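Local coordinates for protein phosphoribulokinase (Rhodobacter sphaeroides, PDB 1A7J) that catalyses the ATP-dependent phosphorylation of D-ribulose 5-phosphate to D-ribulose 1,5-bisphosphate in the Calvin cycle, at residues A[39-45]-A[94-99]; A[69-73]-A[192-196]; A[83-87]-A[125-130]; A[133-138]-A[195-201]. One frame throughout, in Å; residues are numbered along the deposited sequence.

Contact 1. Residues A[39-45]-A[94-99]; sequences IEGDAFH and RTRTYV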
loop_
_atom_site.group_PDB
_atom_site.type_symbol
_atom_site.label_atom_id
_atom_site.label_comp_id
_atom_site.label_asym_id
_atom_site.label_seq_id
_atom_site.Cartn_x
_atom_site.Cartn_y
_atom_site.Cartn_z
ATOM N N ILE A 39 -5.457 9.327 2.924
ATOM C CA ILE A 39 -4.969 9.563 1.577
ATOM C C ILE A 39 -5.003 8.227 0.832
ATOM O O ILE A 39 -4.561 7.207 1.370
ATOM C CB ILE A 39 -3.516 10.081 1.613
ATOM C CG1 ILE A 39 -3.463 11.508 2.174
ATOM C CG2 ILE A 39 -2.906 10.056 0.227
ATOM C CD1 ILE A 39 -2.049 12.069 2.237
ATOM N N GLU A 40 -5.758 8.203 -0.265
ATOM C CA GLU A 40 -5.687 7.148 -1.274
ATOM C C GLU A 40 -4.480 7.385 -2.187
ATOM O O GLU A 40 -4.410 8.405 -2.874
ATOM C CB GLU A 40 -6.943 7.166 -2.136
ATOM C CG GLU A 40 -8.112 6.371 -1.610
ATOM C CD GLU A 40 -9.051 5.974 -2.730
ATOM O OE1 GLU A 40 -9.742 6.868 -3.274
ATOM O OE2 GLU A 40 -9.003 4.795 -3.152
ATOM N N GLY A 41 -3.612 6.383 -2.297
ATOM C CA GLY A 41 -2.355 6.561 -2.994
ATOM C C GLY A 41 -2.511 6.927 -4.452
ATOM O O GLY A 41 -1.602 7.485 -5.040
ATOM N N ASP A 42 -3.675 6.655 -5.028
ATOM C CA ASP A 42 -3.920 7.000 -6.426
ATOM C C ASP A 42 -3.911 8.504 -6.601
ATOM O O ASP A 42 -3.469 9.018 -7.623
ATOM C CB ASP A 42 -5.270 6.455 -6.891
ATOM C CG ASP A 42 -5.358 4.949 -6.788
ATOM O OD1 ASP A 42 -4.758 4.263 -7.643
ATOM O OD2 ASP A 42 -6.032 4.454 -5.856
ATOM N N ALA A 43 -4.340 9.207 -5.565
ATOM C CA ALA A 43 -4.460 10.641 -5.618
ATOM C C ALA A 43 -3.169 11.380 -5.946
ATOM O O ALA A 43 -3.184 12.595 -6.116
ATOM C CB ALA A 43 -4.995 11.126 -4.331
ATOM N N PHE A 44 -2.034 10.688 -5.930
ATOM C CA PHE A 44 -0.756 11.357 -6.207
ATOM C C PHE A 44 0.003 10.788 -7.384
ATOM O O PHE A 44 1.232 10.844 -7.416
ATOM C CB PHE A 44 0.145 11.349 -4.978
ATOM C CG PHE A 44 -0.350 12.205 -3.873
ATOM C CD1 PHE A 44 -1.405 11.788 -3.080
ATOM C CD2 PHE A 44 0.239 13.427 -3.619
ATOM C CE1 PHE A 44 -1.863 12.564 -2.042
ATOM C CE2 PHE A 44 -0.216 14.214 -2.584
ATOM C CZ PHE A 44 -1.272 13.779 -1.794
ATOM N N HIS A 45 -0.730 10.238 -8.349
ATOM C CA HIS A 45 -0.175 9.968 -9.666
ATOM C C HIS A 45 -0.016 11.289 -10.375
ATOM O O HIS A 45 -0.895 12.132 -10.298
ATOM C CB HIS A 45 -1.111 9.079 -10.470
ATOM C CG HIS A 45 -1.117 7.648 -10.037
ATOM N ND1 HIS A 45 -2.095 6.765 -10.426
ATOM C CD2 HIS A 45 -0.271 6.950 -9.252
ATOM C CE1 HIS A 45 -1.859 5.578 -9.895
ATOM N NE2 HIS A 45 -0.752 5.666 -9.173
ATOM N N ARG A 94 -3.468 18.515 2.005
ATOM C CA ARG A 94 -4.426 18.349 0.922
ATOM C C ARG A 94 -4.498 16.892 0.512
ATOM O O ARG A 94 -3.656 16.098 0.928
ATOM C CB ARG A 94 -4.012 19.200 -0.278
ATOM C CG ARG A 94 -3.476 20.582 0.080
ATOM C CD ARG A 94 -2.120 20.829 -0.561
ATOM N NE ARG A 94 -2.191 20.753 -2.020
ATOM C CZ ARG A 94 -1.275 21.254 -2.848
ATOM N NH1 ARG A 94 -0.201 21.873 -2.370
ATOM N NH2 ARG A 94 -1.428 21.132 -4.164
ATOM N N THR A 95 -5.539 16.541 -0.245
ATOM C CA THR A 95 -5.623 15.256 -0.944
ATOM C C THR A 95 -6.547 15.331 -2.144
ATOM O O THR A 95 -7.409 16.191 -2.210
ATOM C CB THR A 95 -6.161 14.140 -0.055
ATOM O OG1 THR A 95 -5.535 14.206 1.228
ATOM C CG2 THR A 95 -5.853 12.798 -0.673
ATOM N N ARG A 96 -6.299 14.477 -3.127
ATOM C CA ARG A 96 -7.220 14.268 -4.231
ATOM C C ARG A 96 -8.011 12.991 -3.992
ATOM O O ARG A 96 -7.777 12.259 -3.019
ATOM C CB ARG A 96 -6.449 14.094 -5.536
ATOM C CG ARG A 96 -6.565 15.234 -6.510
ATOM C CD ARG A 96 -5.180 15.677 -6.964
ATOM N NE ARG A 96 -4.362 14.597 -7.506
ATOM C CZ ARG A 96 -3.330 14.796 -8.316
ATOM N NH1 ARG A 96 -3.087 16.011 -8.786
ATOM N NH2 ARG A 96 -2.599 13.773 -8.736
ATOM N N THR A 97 -8.920 12.716 -4.916
ATOM C CA THR A 97 -9.382 11.367 -5.151
ATOM C C THR A 97 -9.263 11.107 -6.632
ATOM O O THR A 97 -9.212 12.032 -7.453
ATOM C CB THR A 97 -10.843 11.150 -4.720
ATOM O OG1 THR A 97 -11.709 11.995 -5.480
ATOM C CG2 THR A 97 -11.012 11.467 -3.267
ATOM N N TYR A 98 -9.100 9.838 -6.952
ATOM C CA TYR A 98 -9.019 9.421 -8.327
ATOM C C TYR A 98 -9.714 8.052 -8.403
ATOM O O TYR A 98 -10.924 7.988 -8.150
ATOM C CB TYR A 98 -7.544 9.390 -8.747
ATOM C CG TYR A 98 -7.283 8.861 -10.133
ATOM C CD1 TYR A 98 -7.801 9.489 -11.255
ATOM C CD2 TYR A 98 -6.550 7.687 -10.314
ATOM C CE1 TYR A 98 -7.596 8.953 -12.525
ATOM C CE2 TYR A 98 -6.345 7.141 -11.575
ATOM C CZ TYR A 98 -6.874 7.772 -12.673
ATOM O OH TYR A 98 -6.717 7.176 -13.904
ATOM N N VAL A 99 -8.924 6.972 -8.464
ATOM C CA VAL A 99 -9.370 5.613 -8.844
ATOM C C VAL A 99 -10.871 5.338 -9.107
ATOM O O VAL A 99 -11.719 5.439 -8.207
ATOM C CB VAL A 99 -8.813 4.563 -7.858
ATOM C CG1 VAL A 99 -9.237 4.890 -6.424
ATOM C CG2 VAL A 99 -9.269 3.164 -8.285
#
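Ala-43 and Arg-96 bring the two backbones to 4.8 Å between their CA atoms, whereas Ile-39, near the end of strand 36-40, and Thr-95, in the weakly bonded strand 94-95, remain 6.3 Å apart from CA to CA. In this P-loop kinase fold, strand 36-40 is the outermost parallel strand, and the 3-10 turn that follows it carries the catalytic-site residue Asp-42; the loop 96-99 runs alongside that turn. Thr-95 places OG1 beside CG1 of Ile-39, while its methyl CG2 lies close to both Ile-39 and the small side chain of Ala-43. The methyl of Ala-43 in turn packs on the base of Arg-96, CB to CB at 3.5 Å. Tyr-98 swings its ring out with CG anti to the backbone N (chi1 175°), which presents the ring edge, at CD2, in plane with CB of Asp-42 at 3.9 Å. CG1 of Val-99 is modelled near the carboxylates of Glu-40 and Asp-42, but the residue is poorly ordered and its exact place is doubtful. Arg-96 does the polar work: its chain bends at chi2 and chi3 and folds back over the turn, where Phe-115 adds a cation-pi contact. The carbonyl of Ala-43 thereby receives a weak hydrogen bond, 2.7 Å from Arg-96 NE to Ala-43 O, with an N-H...O angle of only 117°.

Contact 2. Residues A[69-73]-A[192-196]; sequences HFSYE and VHCIV. With SO4 (sulfate ion), chain B.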
loop_
_atom_site.group_PDB
_atom_site.type_symbol
_atom_site.label_atom_id
_atom_site.label_comp_id
_atom_site.label_asym_id
_atom_site.label_seq_id
_atom_site.Cartn_x
_atom_site.Cartn_y
_atom_site.Cartn_z
ATOM N N HIS A 69 3.440 3.072 -13.568
ATOM C CA HIS A 69 2.867 3.632 -12.338
ATOM C C HIS A 69 3.685 3.399 -11.076
ATOM O O HIS A 69 3.315 3.866 -10.010
ATOM C CB HIS A 69 1.474 3.053 -12.116
ATOM C CG HIS A 69 0.382 3.878 -12.713
ATOM N ND1 HIS A 69 -0.597 3.346 -13.523
ATOM C CD2 HIS A 69 0.143 5.211 -12.655
ATOM C CE1 HIS A 69 -1.388 4.316 -13.947
ATOM N NE2 HIS A 69 -0.961 5.458 -13.433
ATOM N N PHE A 70 4.699 2.554 -11.189
ATOM C CA PHE A 70 5.612 2.251 -10.109
ATOM C C PHE A 70 6.754 3.269 -10.051
ATOM O O PHE A 70 7.282 3.543 -8.968
ATOM C CB PHE A 70 6.195 0.843 -10.307
ATOM C CG PHE A 70 5.232 -0.284 -9.987
ATOM C CD1 PHE A 70 4.199 -0.106 -9.069
ATOM C CD2 PHE A 70 5.427 -1.547 -10.538
ATOM C CE1 PHE A 70 3.375 -1.167 -8.699
ATOM C CE2 PHE A 70 4.612 -2.618 -10.177
ATOM C CZ PHE A 70 3.583 -2.426 -9.254
ATOM N N SER A 71 7.193 3.771 -11.205
ATOM C CA SER A 71 8.308 4.707 -11.230
ATOM C C SER A 71 7.954 5.943 -10.400
ATOM O O SER A 71 6.782 6.320 -10.331
ATOM C CB SER A 71 8.624 5.140 -12.663
ATOM O OG SER A 71 8.221 4.180 -13.605
ATOM N N TYR A 72 8.969 6.580 -9.805
ATOM C CA TYR A 72 8.802 7.849 -9.078
ATOM C C TYR A 72 8.344 9.002 -9.981
ATOM O O TYR A 72 7.706 9.949 -9.515
ATOM C CB TYR A 72 10.120 8.265 -8.434
ATOM C CG TYR A 72 10.776 7.238 -7.540
ATOM C CD1 TYR A 72 10.059 6.588 -6.557
ATOM C CD2 TYR A 72 12.142 7.019 -7.595
ATOM C CE1 TYR A 72 10.688 5.751 -5.645
ATOM C CE2 TYR A 72 12.774 6.190 -6.695
ATOM C CZ TYR A 72 12.045 5.553 -5.719
ATOM O OH TYR A 72 12.666 4.711 -4.814
ATOM N N GLU A 73 8.757 8.970 -11.249
ATOM C CA GLU A 73 8.471 10.066 -12.168
ATOM C C GLU A 73 6.991 10.126 -12.448
ATOM O O GLU A 73 6.487 11.143 -12.903
ATOM C CB GLU A 73 9.199 9.902 -13.504
ATOM C CG GLU A 73 10.647 9.514 -13.406
ATOM C CD GLU A 73 10.832 8.017 -13.509
ATOM O OE1 GLU A 73 10.488 7.433 -14.567
ATOM O OE2 GLU A 73 11.287 7.419 -12.513
ATOM N N VAL A 192 11.403 -3.442 -9.266
ATOM C CA VAL A 192 12.605 -3.731 -8.509
ATOM C C VAL A 192 13.358 -2.458 -8.122
ATOM O O VAL A 192 14.068 -2.447 -7.123
ATOM C CB VAL A 192 13.562 -4.699 -9.244
ATOM C CG1 VAL A 192 12.808 -5.552 -10.242
ATOM C CG2 VAL A 192 14.653 -3.945 -9.919
ATOM N N HIS A 193 13.172 -1.367 -8.857
ATOM C CA HIS A 193 13.900 -0.122 -8.551
ATOM C C HIS A 193 13.222 0.793 -7.510
ATOM O O HIS A 193 13.911 1.387 -6.689
ATOM C CB HIS A 193 14.192 0.676 -9.838
ATOM C CG HIS A 193 15.371 0.174 -10.624
ATOM N ND1 HIS A 193 15.301 -0.122 -11.969
ATOM C CD2 HIS A 193 16.669 -0.006 -10.275
ATOM C CE1 HIS A 193 16.498 -0.462 -12.415
ATOM N NE2 HIS A 193 17.346 -0.401 -11.404
ATOM N N CYS A 194 11.886 0.811 -7.469
ATOM C CA CYS A 194 11.135 1.725 -6.600
ATOM C C CYS A 194 10.249 1.061 -5.563
ATOM O O CYS A 194 9.877 1.715 -4.595
ATOM C CB CYS A 194 10.245 2.648 -7.422
ATOM S SG CYS A 194 10.978 3.229 -8.914
ATOM N N ILE A 195 9.730 -0.129 -5.859
ATOM C CA ILE A 195 8.871 -0.831 -4.905
ATOM C C ILE A 195 9.606 -1.730 -3.922
ATOM O O ILE A 195 9.638 -1.438 -2.725
ATOM C CB ILE A 195 7.763 -1.636 -5.598
ATOM C CG1 ILE A 195 6.928 -0.700 -6.476
ATOM C CG2 ILE A 195 6.834 -2.254 -4.571
ATOM C CD1 ILE A 195 6.363 0.511 -5.758
ATOM N N VAL A 196 10.317 -2.730 -4.428
ATOM C CA VAL A 196 11.044 -3.642 -3.559
ATOM C C VAL A 196 11.766 -2.990 -2.368
ATOM O O VAL A 196 11.545 -3.400 -1.234
ATOM C CB VAL A 196 11.994 -4.501 -4.383
ATOM C CG1 VAL A 196 13.134 -4.994 -3.556
ATOM C CG2 VAL A 196 11.245 -5.658 -4.923
HETATM S S SO4 B . 0.491 0.267 -15.175
HETATM O O1 SO4 B . 1.461 1.224 -15.629
HETATM O O2 SO4 B . 0.749 -0.074 -13.802
HETATM O O3 SO4 B . -0.815 0.839 -15.292
HETATM O O4 SO4 B . 0.567 -0.899 -15.980
#
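Cys-194 and Tyr-72 form the sulfur-aromatic part of the contact: SG of Cys-194 stands 3.9 Å from the centroid of the Tyr-72 ring, a mere 3° off the normal and so over the ring centre. Two CH-pi contacts accompany it. CB of Cys-194 lies over the same face, nearest to CE1 of Tyr-72 at 3.6 Å, and CG1 of Ile-195 sits over a face of Phe-70, displaced toward the rim, at 4.1 Å from the centroid. The Phe-70 and Ile-195 side chains cross at about a right angle. Van der Waals contacts with the backbone fill in between: SG of Cys-194 reaches CA of Ser-71, and its CB approaches O of Phe-70, a carbonyl that accepts a hydrogen bond from His-134. Away from the helix, His-69 binds a sulfate ion, probably a crystallisation component: its ND1 donates to sulfate O3 at 3.1 Å, while its backbone N makes a weak bond to O1. Phe-70 also touches Arg-187, so this loop-on-helix packing, at the C-terminal end of helix 180-195, lies next to a residue of the catalytic site in a P-loop kinase fold.

Contact 3. Residues A[83-87]-A[125-130]; sequences VFREY and SHLLFY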
loop_
_atom_site.group_PDB
_atom_site.type_symbol
_atom_site.label_atom_id
_atom_site.label_comp_id
_atom_site.label_asym_id
_atom_site.label_seq_id
_atom_site.Cartn_x
_atom_site.Cartn_y
_atom_site.Cartn_z
ATOM N N VAL A 83 2.991 16.963 2.153
ATOM C CA VAL A 83 1.775 16.761 2.948
ATOM C C VAL A 83 2.013 15.944 4.217
ATOM O O VAL A 83 1.450 16.245 5.270
ATOM C CB VAL A 83 0.665 16.096 2.133
ATOM C CG1 VAL A 83 -0.496 15.785 3.019
ATOM C CG2 VAL A 83 0.193 17.032 1.053
ATOM N N PHE A 84 2.871 14.937 4.124
ATOM C CA PHE A 84 3.264 14.175 5.293
ATOM C C PHE A 84 4.014 15.073 6.267
ATOM O O PHE A 84 3.760 15.033 7.468
ATOM C CB PHE A 84 4.149 13.009 4.878
ATOM C CG PHE A 84 3.392 11.769 4.515
ATOM C CD1 PHE A 84 2.037 11.822 4.236
ATOM C CD2 PHE A 84 4.013 10.528 4.577
ATOM C CE1 PHE A 84 1.306 10.651 4.053
ATOM C CE2 PHE A 84 3.296 9.365 4.388
ATOM C CZ PHE A 84 1.938 9.421 4.135
ATOM N N ARG A 85 4.895 15.921 5.729
ATOM C CA ARG A 85 5.564 17.006 6.468
ATOM C C ARG A 85 4.567 17.918 7.197
ATOM O O ARG A 85 4.742 18.240 8.370
ATOM C CB ARG A 85 6.389 17.860 5.492
ATOM C CG ARG A 85 7.774 18.269 5.967
ATOM C CD ARG A 85 8.815 18.069 4.861
ATOM N NE ARG A 85 9.246 19.318 4.233
ATOM C CZ ARG A 85 8.967 19.675 2.978
ATOM N NH1 ARG A 85 7.961 19.108 2.325
ATOM N NH2 ARG A 85 9.586 20.717 2.432
ATOM N N GLU A 86 3.513 18.312 6.490
ATOM C CA GLU A 86 2.532 19.267 6.995
ATOM C C GLU A 86 1.611 18.676 8.048
ATOM O O GLU A 86 1.260 19.345 9.012
ATOM C CB GLU A 86 1.690 19.807 5.845
ATOM C CG GLU A 86 1.325 21.249 5.984
ATOM C CD GLU A 86 1.259 21.938 4.652
ATOM O OE1 GLU A 86 2.328 22.409 4.169
ATOM O OE2 GLU A 86 0.135 22.006 4.096
ATOM N N TYR A 87 1.190 17.430 7.860
ATOM C CA TYR A 87 0.383 16.774 8.874
ATOM C C TYR A 87 1.129 16.715 10.193
ATOM O O TYR A 87 0.624 17.161 11.210
ATOM C CB TYR A 87 0.018 15.365 8.457
ATOM C CG TYR A 87 -1.080 14.814 9.310
ATOM C CD1 TYR A 87 -2.396 15.137 9.046
ATOM C CD2 TYR A 87 -0.800 14.092 10.464
ATOM C CE1 TYR A 87 -3.409 14.757 9.897
ATOM C CE2 TYR A 87 -1.811 13.707 11.328
ATOM C CZ TYR A 87 -3.113 14.042 11.034
ATOM O OH TYR A 87 -4.140 13.629 11.846
ATOM N N SER A 125 -8.044 15.929 13.711
ATOM C CA SER A 125 -7.620 14.564 13.408
ATOM C C SER A 125 -6.570 14.017 14.380
ATOM O O SER A 125 -5.665 14.729 14.809
ATOM C CB SER A 125 -7.087 14.491 11.975
ATOM O OG SER A 125 -8.006 15.077 11.073
ATOM N N HIS A 126 -6.742 12.754 14.754
ATOM C CA HIS A 126 -5.832 12.051 15.652
ATOM C C HIS A 126 -4.624 11.512 14.876
ATOM O O HIS A 126 -3.541 11.352 15.436
ATOM C CB HIS A 126 -6.580 10.871 16.335
ATOM C CG HIS A 126 -7.301 11.233 17.623
ATOM N ND1 HIS A 126 -8.675 11.456 17.675
ATOM C CD2 HIS A 126 -6.827 11.517 18.873
ATOM C CE1 HIS A 126 -9.005 11.893 18.890
ATOM N NE2 HIS A 126 -7.904 11.940 19.639
ATOM N N LEU A 127 -4.861 11.098 13.634
ATOM C CA LEU A 127 -3.796 10.638 12.750
ATOM C C LEU A 127 -4.181 10.736 11.293
ATOM O O LEU A 127 -5.355 10.903 10.957
ATOM C CB LEU A 127 -3.414 9.203 13.063
ATOM C CG LEU A 127 -4.558 8.205 13.130
ATOM C CD1 LEU A 127 -4.732 7.485 11.805
ATOM C CD2 LEU A 127 -4.251 7.220 14.235
ATOM N N LEU A 128 -3.170 10.760 10.433
ATOM C CA LEU A 128 -3.386 10.607 9.000
ATOM C C LEU A 128 -3.141 9.145 8.668
ATOM O O LEU A 128 -2.432 8.459 9.395
ATOM C CB LEU A 128 -2.420 11.515 8.205
ATOM C CG LEU A 128 -2.069 11.306 6.716
ATOM C CD1 LEU A 128 -3.297 11.412 5.822
ATOM C CD2 LEU A 128 -1.051 12.339 6.299
ATOM N N PHE A 129 -3.844 8.656 7.651
ATOM C CA PHE A 129 -3.691 7.293 7.174
ATOM C C PHE A 129 -3.441 7.321 5.683
ATOM O O PHE A 129 -4.225 7.890 4.942
ATOM C CB PHE A 129 -4.962 6.505 7.436
ATOM C CG PHE A 129 -4.910 5.086 6.949
ATOM C CD1 PHE A 129 -4.055 4.168 7.556
ATOM C CD2 PHE A 129 -5.759 4.653 5.933
ATOM C CE1 PHE A 129 -4.044 2.832 7.166
ATOM C CE2 PHE A 129 -5.759 3.326 5.535
ATOM C CZ PHE A 129 -4.901 2.409 6.151
ATOM N N TYR A 130 -2.399 6.635 5.238
ATOM C CA TYR A 130 -2.094 6.536 3.816
ATOM C C TYR A 130 -2.134 5.057 3.390
ATOM O O TYR A 130 -1.655 4.190 4.121
ATOM C CB TYR A 130 -0.703 7.120 3.565
ATOM C CG TYR A 130 -0.183 6.906 2.175
ATOM C CD1 TYR A 130 0.485 5.735 1.833
ATOM C CD2 TYR A 130 -0.385 7.860 1.185
ATOM C CE1 TYR A 130 0.929 5.511 0.545
ATOM C CE2 TYR A 130 0.059 7.650 -0.126
ATOM C CZ TYR A 130 0.715 6.473 -0.428
ATOM O OH TYR A 130 1.195 6.261 -1.701
#
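Tyr-87 lays its ring flat over Leu-128, a tightly packed point where helix 77-90 covers one face of the parallel part of the sheet. This is the helix-on-sheet layering of a P-loop NTPase domain; the segments 83-87 and 127-130 run nearly antiparallel, at 160°, with their axes 10.1 Å apart. CB of Leu-128 sits 3.5 Å from the centroid of the Tyr-87 ring, a CH-pi contact centred over the face. Tyr-87 can span the gap because its CG is anti to the backbone N (chi1 -165°), which sends the ring toward the strand. Leu-128 also turns CD2 to the neighbouring ring, 3.7 Å from CE1 of Phe-84, and thus fits between the two aromatics. Phe-84 continues the packing along the strand: its edge is directed at the face of Tyr-130 in an offset edge-to-face pair, centroids 5.7 Å apart and planes at 88°. The helix has a looser side as well, where Arg-85, exposed and poorly ordered, and the partly exposed Glu-86 make no contact with 125-130. The phenol of Tyr-87 is, by contrast, wedged in tightly: OH lies close to the backbone of Leu-127 and, at the ring edge, 3.1 Å from CB of Ser-125.

Contact 4. Residues A[133-138]-A[195-201]; sequences LHGAVV and IVPQFSQ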
loop_
_atom_site.group_PDB
_atom_site.type_symbol
_atom_site.label_atom_id
_atom_site.label_comp_id
_atom_site.label_asym_id
_atom_site.label_seq_id
_atom_site.Cartn_x
_atom_site.Cartn_y
_atom_site.Cartn_z
ATOM N N LEU A 133 1.214 2.429 -3.065
ATOM C CA LEU A 133 2.528 1.872 -3.399
ATOM C C LEU A 133 3.765 2.690 -3.018
ATOM O O LEU A 133 4.880 2.279 -3.335
ATOM C CB LEU A 133 2.636 1.570 -4.899
ATOM C CG LEU A 133 1.720 0.654 -5.714
ATOM C CD1 LEU A 133 0.601 0.091 -4.907
ATOM C CD2 LEU A 133 1.162 1.477 -6.838
ATOM N N HIS A 134 3.584 3.877 -2.436
ATOM C CA HIS A 134 4.729 4.731 -2.097
ATOM C C HIS A 134 4.684 5.399 -0.717
ATOM O O HIS A 134 5.281 6.461 -0.530
ATOM C CB HIS A 134 4.931 5.794 -3.183
ATOM C CG HIS A 134 5.389 5.248 -4.510
ATOM N ND1 HIS A 134 4.533 5.070 -5.574
ATOM C CD2 HIS A 134 6.622 4.911 -4.967
ATOM C CE1 HIS A 134 5.213 4.655 -6.629
ATOM N NE2 HIS A 134 6.482 4.549 -6.288
ATOM N N GLY A 135 4.225 4.651 0.292
ATOM C CA GLY A 135 4.217 5.124 1.675
ATOM C C GLY A 135 5.476 4.943 2.512
ATOM O O GLY A 135 5.501 5.231 3.709
ATOM N N ALA A 136 6.544 4.477 1.880
ATOM C CA ALA A 136 7.817 4.365 2.558
ATOM C C ALA A 136 8.957 4.611 1.558
ATOM O O ALA A 136 10.118 4.240 1.796
ATOM C CB ALA A 136 7.933 3.014 3.206
ATOM N N VAL A 137 8.669 5.382 0.515
ATOM C CA VAL A 137 9.719 5.721 -0.422
ATOM C C VAL A 137 10.859 6.437 0.269
ATOM O O VAL A 137 10.662 7.429 0.976
ATOM C CB VAL A 137 9.221 6.624 -1.513
ATOM C CG1 VAL A 137 10.332 6.922 -2.446
ATOM C CG2 VAL A 137 8.121 5.971 -2.261
ATOM N N VAL A 138 12.056 5.913 0.102
ATOM C CA VAL A 138 13.235 6.721 0.343
ATOM C C VAL A 138 14.057 6.730 -0.920
ATOM O O VAL A 138 14.327 5.689 -1.512
ATOM C CB VAL A 138 14.088 6.180 1.489
ATOM C CG1 VAL A 138 15.042 7.246 1.963
ATOM C CG2 VAL A 138 13.216 5.744 2.627
ATOM N N ILE A 195 9.730 -0.129 -5.859
ATOM C CA ILE A 195 8.871 -0.831 -4.905
ATOM C C ILE A 195 9.606 -1.730 -3.922
ATOM O O ILE A 195 9.638 -1.438 -2.725
ATOM C CB ILE A 195 7.763 -1.636 -5.598
ATOM C CG1 ILE A 195 6.928 -0.700 -6.476
ATOM C CG2 ILE A 195 6.834 -2.254 -4.571
ATOM C CD1 ILE A 195 6.363 0.511 -5.758
ATOM N N VAL A 196 10.317 -2.730 -4.428
ATOM C CA VAL A 196 11.044 -3.642 -3.559
ATOM C C VAL A 196 11.766 -2.990 -2.368
ATOM O O VAL A 196 11.545 -3.400 -1.234
ATOM C CB VAL A 196 11.994 -4.501 -4.383
ATOM C CG1 VAL A 196 13.134 -4.994 -3.556
ATOM C CG2 VAL A 196 11.245 -5.658 -4.923
ATOM N N PRO A 197 12.521 -1.893 -2.571
ATOM C CA PRO A 197 13.357 -1.364 -1.496
ATOM C C PRO A 197 12.551 -0.899 -0.300
ATOM O O PRO A 197 13.074 -0.802 0.811
ATOM C CB PRO A 197 14.073 -0.177 -2.130
ATOM C CG PRO A 197 13.956 -0.371 -3.593
ATOM C CD PRO A 197 12.656 -1.083 -3.795
ATOM N N GLN A 198 11.292 -0.551 -0.545
ATOM C CA GLN A 198 10.430 0.024 0.479
ATOM C C GLN A 198 10.122 -0.959 1.597
ATOM O O GLN A 198 9.743 -0.564 2.688
ATOM C CB GLN A 198 9.129 0.491 -0.161
ATOM C CG GLN A 198 9.297 1.603 -1.161
ATOM C CD GLN A 198 7.981 2.173 -1.546
ATOM O OE1 GLN A 198 7.050 2.181 -0.750
ATOM N NE2 GLN A 198 7.866 2.629 -2.786
ATOM N N PHE A 199 10.235 -2.250 1.294
ATOM C CA PHE A 199 9.910 -3.310 2.245
ATOM C C PHE A 199 11.083 -3.574 3.203
ATOM O O PHE A 199 11.075 -4.549 3.945
ATOM C CB PHE A 199 9.503 -4.595 1.498
ATOM C CG PHE A 199 8.360 -4.401 0.534
ATOM C CD1 PHE A 199 7.193 -3.751 0.947
ATOM C CD2 PHE A 199 8.527 -4.683 -0.816
ATOM C CE1 PHE A 199 6.233 -3.354 0.019
ATOM C CE2 PHE A 199 7.573 -4.300 -1.752
ATOM C CZ PHE A 199 6.432 -3.623 -1.336
ATOM N N SER A 200 12.069 -2.677 3.199
ATOM C CA SER A 200 13.091 -2.669 4.231
ATOM C C SER A 200 12.974 -1.410 5.068
ATOM O O SER A 200 13.779 -1.208 5.972
ATOM C CB SER A 200 14.474 -2.723 3.611
ATOM O OG SER A 200 14.510 -3.622 2.523
ATOM N N GLN A 201 12.055 -0.521 4.692
ATOM C CA GLN A 201 11.777 0.678 5.462
ATOM C C GLN A 201 10.645 0.469 6.466
ATOM O O GLN A 201 10.482 1.234 7.404
ATOM C CB GLN A 201 11.418 1.826 4.525
ATOM C CG GLN A 201 12.508 2.181 3.537
ATOM C CD GLN A 201 13.844 2.396 4.203
ATOM O OE1 GLN A 201 13.932 3.013 5.268
ATOM N NE2 GLN A 201 14.890 1.848 3.609
#
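Gln-198 reaches into the bend of residues 133-138, whose backbone curls around its amide. From CB, with CG anti to the carbonyl carbon (chi1 -64°), the chain runs extended. CG passes the carbonyl of Ala-136, its distance to Ala-136 O being 4.0 Å, and CD lies 3.6 Å from Leu-133 O and 3.9 Å from CG2 of Val-137. NE2 donates to Leu-133 O at 3.1 Å, in the carbonyl plane and on a lone pair, although the acceptor is tilted 26° from the amide plane; it also bonds to Cys-194 O. OE1 instead accepts from Thr-11, at the end of strand 7-11. These partners are consistent with the modelled amide orientation. Beside it, CD1 of Ile-195 lies over a face of the His-134 ring, whose NE2 hydrogen-bonds Phe-70 O. Gln-201 closes the far end, its CG 3.7 Å from CG2 of Val-138. The site adjoins the predicted ATP-binding P-loop, with Leu-133 near Ser-14. The contact thus joins the loop after strand 127-132 to the 3-10 turn linking helix 180-195 with strand 204-210, while His-134 and Val-137 also touch Leu-77 of helix 77-90.

How the contacts relate
All four contacts belong to the P-loop kinase fold: contact 3 lies on the sheet face, while contacts 1, 2 and 4 lie toward the loops that follow the strands and helix 180-195. Contacts 1 and 3 share the sheet through neighbouring strands 36-40 and 127-132, their centres 14 Å apart, and Ile-39 N probably bonds Phe-129 O. Contact 3 is nested in the chain loop closed by contact 2, whereas contact 1 alternates with both. Contacts 2 and 4 both use the chain around Ile-195 and Val-196, 9 Å apart between centres; His-45 and His-69 stack to join contacts 1 and 2. The loops of contacts 1, 2 and 4 are thereby brought near catalytic residues and the predicted ATP site, over the core packing of contact 3.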